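Local coordinates for protein putative PLP-dependent aminotransferase (Bacillus cereus ATCC 10987, PDB 3JU7) that probably acts as a pyridoxal phosphate-dependent aminotransferase of the DegT/DnrJ/EryC1/StrS family, at residues I16-L19 with D20-E24; T44-S47 with G48-N52; G243-T246 with M247-W250. One frame throughout, in Å; residues are numbered along the deposited sequence.

Contact 1 of 3, residues I16-L19 with D20-E24. With CA (calcium ion), chain C; CA (calcium ion), chain E.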
loop_
_atom_site.group_PDB
_atom_site.type_symbol
_atom_site.label_atom_id
_atom_site.label_comp_id
_atom_site.label_asym_id
_atom_site.label_seq_id
_atom_site.Cartn_x
_atom_site.Cartn_y
_atom_site.Cartn_z
ATOM N N ILE A 16 -9.227 19.949 -13.173
ATOM C CA ILE A 16 -10.039 21.141 -12.815
ATOM C C ILE A 16 -11.121 20.771 -11.754
ATOM O O ILE A 16 -11.475 21.581 -10.926
ATOM C CB ILE A 16 -10.667 21.810 -14.068
ATOM C CG1 ILE A 16 -11.183 23.234 -13.785
ATOM C CG2 ILE A 16 -11.832 20.976 -14.613
ATOM C CD1 ILE A 16 -10.162 24.302 -13.724
ATOM N N GLU A 17 -11.586 19.518 -11.787
ATOM C CA GLU A 17 -12.659 19.011 -10.929
ATOM C C GLU A 17 -12.299 18.822 -9.461
ATOM O O GLU A 17 -13.193 18.851 -8.637
ATOM C CB GLU A 17 -13.191 17.683 -11.494
ATOM C CG GLU A 17 -13.802 17.766 -12.892
ATOM C CD GLU A 17 -15.049 18.642 -12.983
ATOM O OE1 GLU A 17 -15.586 19.087 -11.938
ATOM O OE2 GLU A 17 -15.505 18.896 -14.109
ATOM N N TYR A 18 -11.010 18.622 -9.139
ATOM C CA TYR A 18 -10.556 18.575 -7.744
ATOM C C TYR A 18 -9.486 19.632 -7.381
ATOM O O TYR A 18 -8.778 19.463 -6.403
ATOM C CB TYR A 18 -10.063 17.167 -7.365
ATOM C CG TYR A 18 -9.004 16.623 -8.276
ATOM C CD1 TYR A 18 -9.346 15.944 -9.428
ATOM C CD2 TYR A 18 -7.665 16.842 -8.008
ATOM C CE1 TYR A 18 -8.374 15.471 -10.283
ATOM C CE2 TYR A 18 -6.687 16.387 -8.847
ATOM C CZ TYR A 18 -7.033 15.700 -9.980
ATOM O OH TYR A 18 -6.045 15.268 -10.802
ATOM N N LEU A 19 -9.392 20.731 -8.131
ATOM C CA LEU A 19 -8.340 21.720 -7.869
ATOM C C LEU A 19 -8.640 22.480 -6.573
ATOM O O LEU A 19 -7.754 22.693 -5.775
ATOM C CB LEU A 19 -8.174 22.677 -9.056
ATOM C CG LEU A 19 -6.878 23.470 -9.243
ATOM C CD1 LEU A 19 -5.658 22.591 -9.035
ATOM C CD2 LEU A 19 -6.834 24.054 -10.657
ATOM N N ASP A 20 -9.883 22.894 -6.378
ATOM C CA ASP A 20 -10.311 23.435 -5.090
ATOM C C ASP A 20 -9.882 22.601 -3.894
ATOM O O ASP A 20 -9.393 23.133 -2.924
ATOM C CB ASP A 20 -11.819 23.550 -5.049
ATOM C CG ASP A 20 -12.327 24.610 -5.946
ATOM O OD1 ASP A 20 -11.543 25.454 -6.475
ATOM O OD2 ASP A 20 -13.538 24.631 -6.122
ATOM N N GLU A 21 -10.064 21.298 -3.963
ATOM C CA GLU A 21 -9.636 20.454 -2.877
ATOM C C GLU A 21 -8.119 20.472 -2.725
ATOM O O GLU A 21 -7.621 20.487 -1.591
ATOM C CB GLU A 21 -10.133 19.017 -3.048
ATOM C CG GLU A 21 -11.619 18.843 -2.761
ATOM C CD GLU A 21 -12.520 19.282 -3.911
ATOM O OE1 GLU A 21 -12.019 19.557 -5.019
ATOM O OE2 GLU A 21 -13.739 19.364 -3.703
ATOM N N LEU A 22 -7.390 20.463 -3.841
ATOM C CA LEU A 22 -5.936 20.607 -3.796
ATOM C C LEU A 22 -5.528 21.938 -3.129
ATOM O O LEU A 22 -4.575 21.975 -2.338
ATOM C CB LEU A 22 -5.311 20.480 -5.196
ATOM C CG LEU A 22 -5.457 19.108 -5.870
ATOM C CD1 LEU A 22 -4.729 19.081 -7.198
ATOM C CD2 LEU A 22 -4.962 17.985 -5.013
ATOM N N LYS A 23 -6.249 23.025 -3.412
ATOM C CA LYS A 23 -5.996 24.280 -2.687
ATOM C C LYS A 23 -6.252 24.102 -1.195
ATOM O O LYS A 23 -5.483 24.574 -0.373
ATOM C CB LYS A 23 -6.830 25.461 -3.201
ATOM C CG LYS A 23 -6.545 25.886 -4.650
ATOM C CD LYS A 23 -5.063 26.126 -5.026
ATOM C CE LYS A 23 -4.524 27.510 -4.632
ATOM N NZ LYS A 23 -3.408 27.911 -5.567
ATOM N N GLU A 24 -7.329 23.425 -0.826
ATOM C CA GLU A 24 -7.566 23.164 0.592
ATOM C C GLU A 24 -6.393 22.436 1.242
ATOM O O GLU A 24 -5.971 22.786 2.346
ATOM C CB GLU A 24 -8.780 22.300 0.772
ATOM C CG GLU A 24 -10.073 23.019 0.700
ATOM C CD GLU A 24 -11.189 22.096 1.121
ATOM O OE1 GLU A 24 -11.238 21.732 2.318
ATOM O OE2 GLU A 24 -11.989 21.723 0.249
HETATM CA CA CA C . -15.427 22.967 -5.603
HETATM CA CA CA E . -15.086 25.603 -7.823
HETATM O O HOH W 1 -12.183 22.500 -8.527
HETATM O O HOH W 2 -14.053 21.077 -6.504
HETATM O O HOH W 3 -14.900 18.372 -5.925
HETATM O O HOH W 4 -16.651 23.053 -8.054
HETATM O O HOH W 5 -13.791 24.592 -9.536
HETATM O O HOH W 6 -16.127 26.573 -5.457
#
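The Y18 ring lies beside L22, its CE2 3.7 Å from L22 CD1. The two side chains run the same way from the first turn of helix 19-28, where Y18 is the N-cap residue. The chi1 of Y18, 54°, sets CG between its backbone N and carbonyl carbon and brings the ring alongside the leucine. L19 crosses L22 at about a right angle. V15 of the second subunit packs on L19, L22 and K23, and Y238 of that subunit packs on Y18, so this side of the turn belongs to the dimer interface. Within the chain, Y18 also rests on I242 and A245 of helix 237-248.

The helix starts with L22 N donating to Y18 O (3.1 Å) and K23 N donating to L19 O (2.8 Å, N-H...O angle 159°). E21 is bent at chi2, 79°, which folds its carboxylate back over the start of the helix. E21 OE1 comes 3.2 Å from Y18 CA. Two waters lie between this carboxylate and E17 O, one near each carboxylate oxygen. The water at E21 OE1 is also a ligand of a calcium ion. Another water accepts from D20 N and donates to I16 O.

The D20 carboxylate meets two calcium ions. D20 OD2 bridges them, 2.6 Å from one calcium ion and 2.5 Å from the other.

Contact 2 of 3, residues T44-S47 with G48-N52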
loop_
_atom_site.group_PDB
_atom_site.type_symbol
_atom_site.label_atom_id
_atom_site.label_comp_id
_atom_site.label_asym_id
_atom_site.label_seq_id
_atom_site.Cartn_x
_atom_site.Cartn_y
_atom_site.Cartn_z
ATOM N N THR A 44 -19.044 11.356 2.800
ATOM C CA THR A 44 -19.821 11.501 1.571
ATOM C C THR A 44 -20.268 10.152 1.085
ATOM O O THR A 44 -21.354 10.025 0.532
ATOM C CB THR A 44 -18.969 12.180 0.472
ATOM O OG1 THR A 44 -18.685 13.526 0.889
ATOM C CG2 THR A 44 -19.676 12.188 -0.878
ATOM N N ILE A 45 -19.414 9.141 1.262
ATOM C CA ILE A 45 -19.784 7.778 0.893
ATOM C C ILE A 45 -20.892 7.228 1.832
ATOM O O ILE A 45 -21.862 6.619 1.387
ATOM C CB ILE A 45 -18.551 6.874 0.899
ATOM C CG1 ILE A 45 -17.618 7.259 -0.266
ATOM C CG2 ILE A 45 -18.959 5.414 0.736
ATOM C CD1 ILE A 45 -16.236 6.643 -0.139
HETATM N N MSE A 46 -20.746 7.461 3.126
HETATM C CA MSE A 46 -21.723 6.964 4.112
HETATM C C MSE A 46 -23.103 7.547 3.865
HETATM O O MSE A 46 -24.099 6.837 3.872
HETATM C CB MSE A 46 -21.242 7.238 5.555
HETATM C CG MSE A 46 -20.107 6.337 5.972
HETATM SE SE MSE A 46 -20.563 4.456 5.801
HETATM C CE MSE A 46 -22.266 4.551 6.743
ATOM N N SER A 47 -23.148 8.838 3.590
ATOM C CA SER A 47 -24.407 9.496 3.288
ATOM C C SER A 47 -24.940 9.142 1.922
ATOM O O SER A 47 -26.132 8.927 1.739
ATOM C CB SER A 47 -24.236 11.002 3.325
ATOM O OG SER A 47 -24.082 11.392 4.657
ATOM N N GLY A 48 -24.047 9.127 0.956
ATOM C CA GLY A 48 -24.438 8.965 -0.432
ATOM C C GLY A 48 -24.789 7.538 -0.762
ATOM O O GLY A 48 -25.776 7.302 -1.440
ATOM N N PHE A 49 -23.996 6.582 -0.276
ATOM C CA PHE A 49 -24.231 5.199 -0.638
ATOM C C PHE A 49 -24.818 4.316 0.457
ATOM O O PHE A 49 -25.669 3.467 0.155
ATOM C CB PHE A 49 -22.936 4.569 -1.171
ATOM C CG PHE A 49 -22.507 5.091 -2.526
ATOM C CD1 PHE A 49 -23.424 5.428 -3.496
ATOM C CD2 PHE A 49 -21.176 5.199 -2.845
ATOM C CE1 PHE A 49 -23.009 5.905 -4.743
ATOM C CE2 PHE A 49 -20.770 5.664 -4.099
ATOM C CZ PHE A 49 -21.682 6.017 -5.034
ATOM N N PHE A 50 -24.379 4.469 1.705
ATOM C CA PHE A 50 -24.702 3.461 2.712
ATOM C C PHE A 50 -25.759 3.839 3.731
ATOM O O PHE A 50 -25.857 3.209 4.786
ATOM C CB PHE A 50 -23.443 3.006 3.413
ATOM C CG PHE A 50 -22.481 2.276 2.518
ATOM C CD1 PHE A 50 -22.749 0.991 2.120
ATOM C CD2 PHE A 50 -21.304 2.875 2.089
ATOM C CE1 PHE A 50 -21.857 0.298 1.298
ATOM C CE2 PHE A 50 -20.408 2.177 1.263
ATOM C CZ PHE A 50 -20.692 0.903 0.878
ATOM N N GLN A 51 -26.544 4.856 3.395
ATOM C CA GLN A 51 -27.667 5.309 4.194
ATOM C C GLN A 51 -27.234 5.564 5.620
ATOM O O GLN A 51 -28.014 5.357 6.540
ATOM C CB GLN A 51 -28.820 4.287 4.138
ATOM C CG GLN A 51 -29.437 4.105 2.741
ATOM C CD GLN A 51 -30.395 2.905 2.662
ATOM O OE1 GLN A 51 -31.189 2.671 3.570
ATOM N NE2 GLN A 51 -30.315 2.142 1.576
ATOM N N ASN A 52 -25.985 6.011 5.804
ATOM C CA ASN A 52 -25.463 6.294 7.128
ATOM C C ASN A 52 -25.657 5.163 8.120
ATOM O O ASN A 52 -25.931 5.403 9.310
ATOM C CB ASN A 52 -26.119 7.585 7.694
ATOM C CG ASN A 52 -25.521 8.844 7.104
ATOM O OD1 ASN A 52 -24.294 8.985 7.000
ATOM N ND2 ASN A 52 -26.370 9.741 6.687
HETATM O O HOH W 7 -27.277 6.396 1.149
HETATM O O HOH W 8 -26.332 12.882 5.986
#
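I45 and F50 lie side by side and point the same way. I45 CG2 meets the edge of the F50 ring, near the ring plane, 3.6 Å from F50 CE2. The same methyl approaches the F49 ring obliquely. M46, a selenomethionine, instead crosses F50 at about a right angle. Its chain bends at chi2 and chi3 and curls the end back over the turn. M46 SE stands 5.1 Å from the F50 ring centroid, an oblique Met-aromatic contact, and M46 CE lies 3.9 Å from F50 CB. F49 CB covers one face of the F50 ring, toward its rim. Beyond the turn, F50 stacks with Y202 and F49 with H174, so the two rings tie the end of helix 36-48 to the body of the fold.

The backbone unwinds here. F49 N donates to I45 O at 2.7 Å. N52 N then reaches back six residues to M46 O at 2.8 Å, from above the carbonyl plane. Q51 and N52 both have positive phi, 52° and 51°, which turns the chain back toward the helix end. A water bridges S47 O and Q51 N, accepting from the amide.

Another water joins S47 OG to N52 ND2, both on exposed residues. The chemistry is therefore divided: apolar side chains bind the turn inward, while backbone amides take the I45 and M46 carbonyls and a water takes S47 O.

Contact 3 of 3, residues G243-T246 with M247-W250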
loop_
_atom_site.group_PDB
_atom_site.type_symbol
_atom_site.label_atom_id
_atom_site.label_comp_id
_atom_site.label_asym_id
_atom_site.label_seq_id
_atom_site.Cartn_x
_atom_site.Cartn_y
_atom_site.Cartn_z
ATOM N N GLY A 243 -11.112 11.224 -5.239
ATOM C CA GLY A 243 -12.298 10.458 -4.890
ATOM C C GLY A 243 -13.525 11.324 -4.720
ATOM O O GLY A 243 -14.611 11.009 -5.240
ATOM N N ILE A 244 -13.391 12.427 -3.997
ATOM C CA ILE A 244 -14.546 13.326 -3.813
ATOM C C ILE A 244 -15.090 13.857 -5.141
ATOM O O ILE A 244 -16.313 14.023 -5.309
ATOM C CB ILE A 244 -14.189 14.570 -2.933
ATOM C CG1 ILE A 244 -14.064 14.172 -1.464
ATOM C CG2 ILE A 244 -15.235 15.755 -3.120
ATOM C CD1 ILE A 244 -13.556 15.311 -0.620
ATOM N N ALA A 245 -14.183 14.190 -6.057
ATOM C CA ALA A 245 -14.572 14.737 -7.353
ATOM C C ALA A 245 -15.209 13.651 -8.177
ATOM O O ALA A 245 -16.050 13.938 -9.015
ATOM C CB ALA A 245 -13.349 15.356 -8.115
ATOM N N THR A 246 -14.760 12.415 -7.978
ATOM C CA THR A 246 -15.321 11.299 -8.687
ATOM C C THR A 246 -16.740 11.002 -8.195
ATOM O O THR A 246 -17.560 10.544 -8.983
ATOM C CB THR A 246 -14.450 10.063 -8.556
ATOM O OG1 THR A 246 -13.148 10.365 -9.053
ATOM C CG2 THR A 246 -15.045 8.869 -9.348
HETATM N N MSE A 247 -17.028 11.270 -6.912
HETATM C CA MSE A 247 -18.378 11.159 -6.396
HETATM C C MSE A 247 -19.287 12.158 -7.089
HETATM O O MSE A 247 -20.436 11.844 -7.349
HETATM C CB MSE A 247 -18.485 11.400 -4.866
HETATM C CG MSE A 247 -17.974 10.281 -3.978
HETATM SE SE MSE A 247 -19.099 8.713 -4.053
HETATM C CE MSE A 247 -20.638 9.572 -3.261
ATOM N N LYS A 248 -18.812 13.364 -7.363
ATOM C CA LYS A 248 -19.710 14.340 -7.964
ATOM C C LYS A 248 -20.014 14.004 -9.443
ATOM O O LYS A 248 -21.102 14.295 -9.944
ATOM C CB LYS A 248 -19.233 15.785 -7.700
ATOM C CG LYS A 248 -18.226 16.415 -8.666
ATOM C CD LYS A 248 -17.820 17.887 -8.253
ATOM C CE LYS A 248 -16.366 18.270 -8.756
ATOM N NZ LYS A 248 -15.864 19.655 -8.450
ATOM N N LYS A 249 -19.084 13.342 -10.132
ATOM C CA LYS A 249 -19.290 12.982 -11.546
ATOM C C LYS A 249 -19.719 11.531 -11.710
ATOM O O LYS A 249 -19.753 11.002 -12.843
ATOM C CB LYS A 249 -18.004 13.201 -12.357
ATOM C CG LYS A 249 -17.341 14.545 -12.130
ATOM C CD LYS A 249 -18.192 15.708 -12.573
ATOM C CE LYS A 249 -18.185 15.879 -14.071
ATOM N NZ LYS A 249 -18.605 17.273 -14.425
ATOM N N TRP A 250 -20.030 10.871 -10.595
ATOM C CA TRP A 250 -20.296 9.457 -10.648
ATOM C C TRP A 250 -21.556 9.113 -11.436
ATOM O O TRP A 250 -21.603 8.059 -12.057
ATOM C CB TRP A 250 -20.398 8.878 -9.251
ATOM C CG TRP A 250 -20.835 7.463 -9.283
ATOM C CD1 TRP A 250 -21.980 6.956 -8.787
ATOM C CD2 TRP A 250 -20.141 6.377 -9.886
ATOM N NE1 TRP A 250 -22.037 5.604 -9.001
ATOM C CE2 TRP A 250 -20.915 5.222 -9.677
ATOM C CE3 TRP A 250 -18.925 6.266 -10.561
ATOM C CZ2 TRP A 250 -20.538 3.968 -10.150
ATOM C CZ3 TRP A 250 -18.533 5.003 -11.023
ATOM C CH2 TRP A 250 -19.339 3.877 -10.809
#
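K248 and K249 lay the CB and CG ends of their side chains against A245 O. K248 CG is 3.3 Å from A245 O and K249 CG 3.4 Å. The two lysines then part. K248 chi1 is 87°, which swings CG over to the A245 carbonyl, and the chain is extended from there on. It runs along A245, with K248 CE 4.2 Å from A245 CB, and delivers NZ to a hydrogen bond with E17 O. The end of K249 leads away from A245. W250 CB sits 3.3 Å from T246 O, and the indole turns off toward F193, with the two ring planes at about 45°.

The backbone bonds trace the last turn of helix 237-248. M247 N donates to G243 O at 3.0 Å, with an N-H...O angle of 147°. K249 N donates to A245 O at 3.3 Å. K248 N is held only weakly, shared between I244 O and A245 O. T246 OG1 has its hydrogen bond one turn back, to I242 O. K249 is the first residue to leave helical angles. It is also the N-cap of helix 250-270, so a single residue forms the joint between two successive helices of this aminotransferase-family chain. At that joint T246 O and W250 N are close, but their angle is too poor for a hydrogen bond.

Apolar packing is mostly directed outward from the turn. M247, a selenomethionine, keeps CB near I244 O, while its end leads away to T44 and F49. I244 packs on I37, R40 and F41 of helix 36-48. The T246 side chain also touches F193.

Overall arrangement
The contacts follow one another along the chain, at the start of helix 19-28, the end of helix 36-48 and the end of helix 237-248. Contact 3 sits between the others, with centres about 12 Å from contact 1 and about 13 Å from contact 2. Contacts 1 and 2 do not touch, and their nearest atoms are about 9 Å apart. Residues 243-250 thus join two early helices that are neighbours in sequence. E17 pairs with K248 and, at long range and weakly, with K249 on one side, and M247 and W250 meet F49 on the other. The cluster runs from the calcium ions and subunit interface toward strand 55-59 of the mixed sheet.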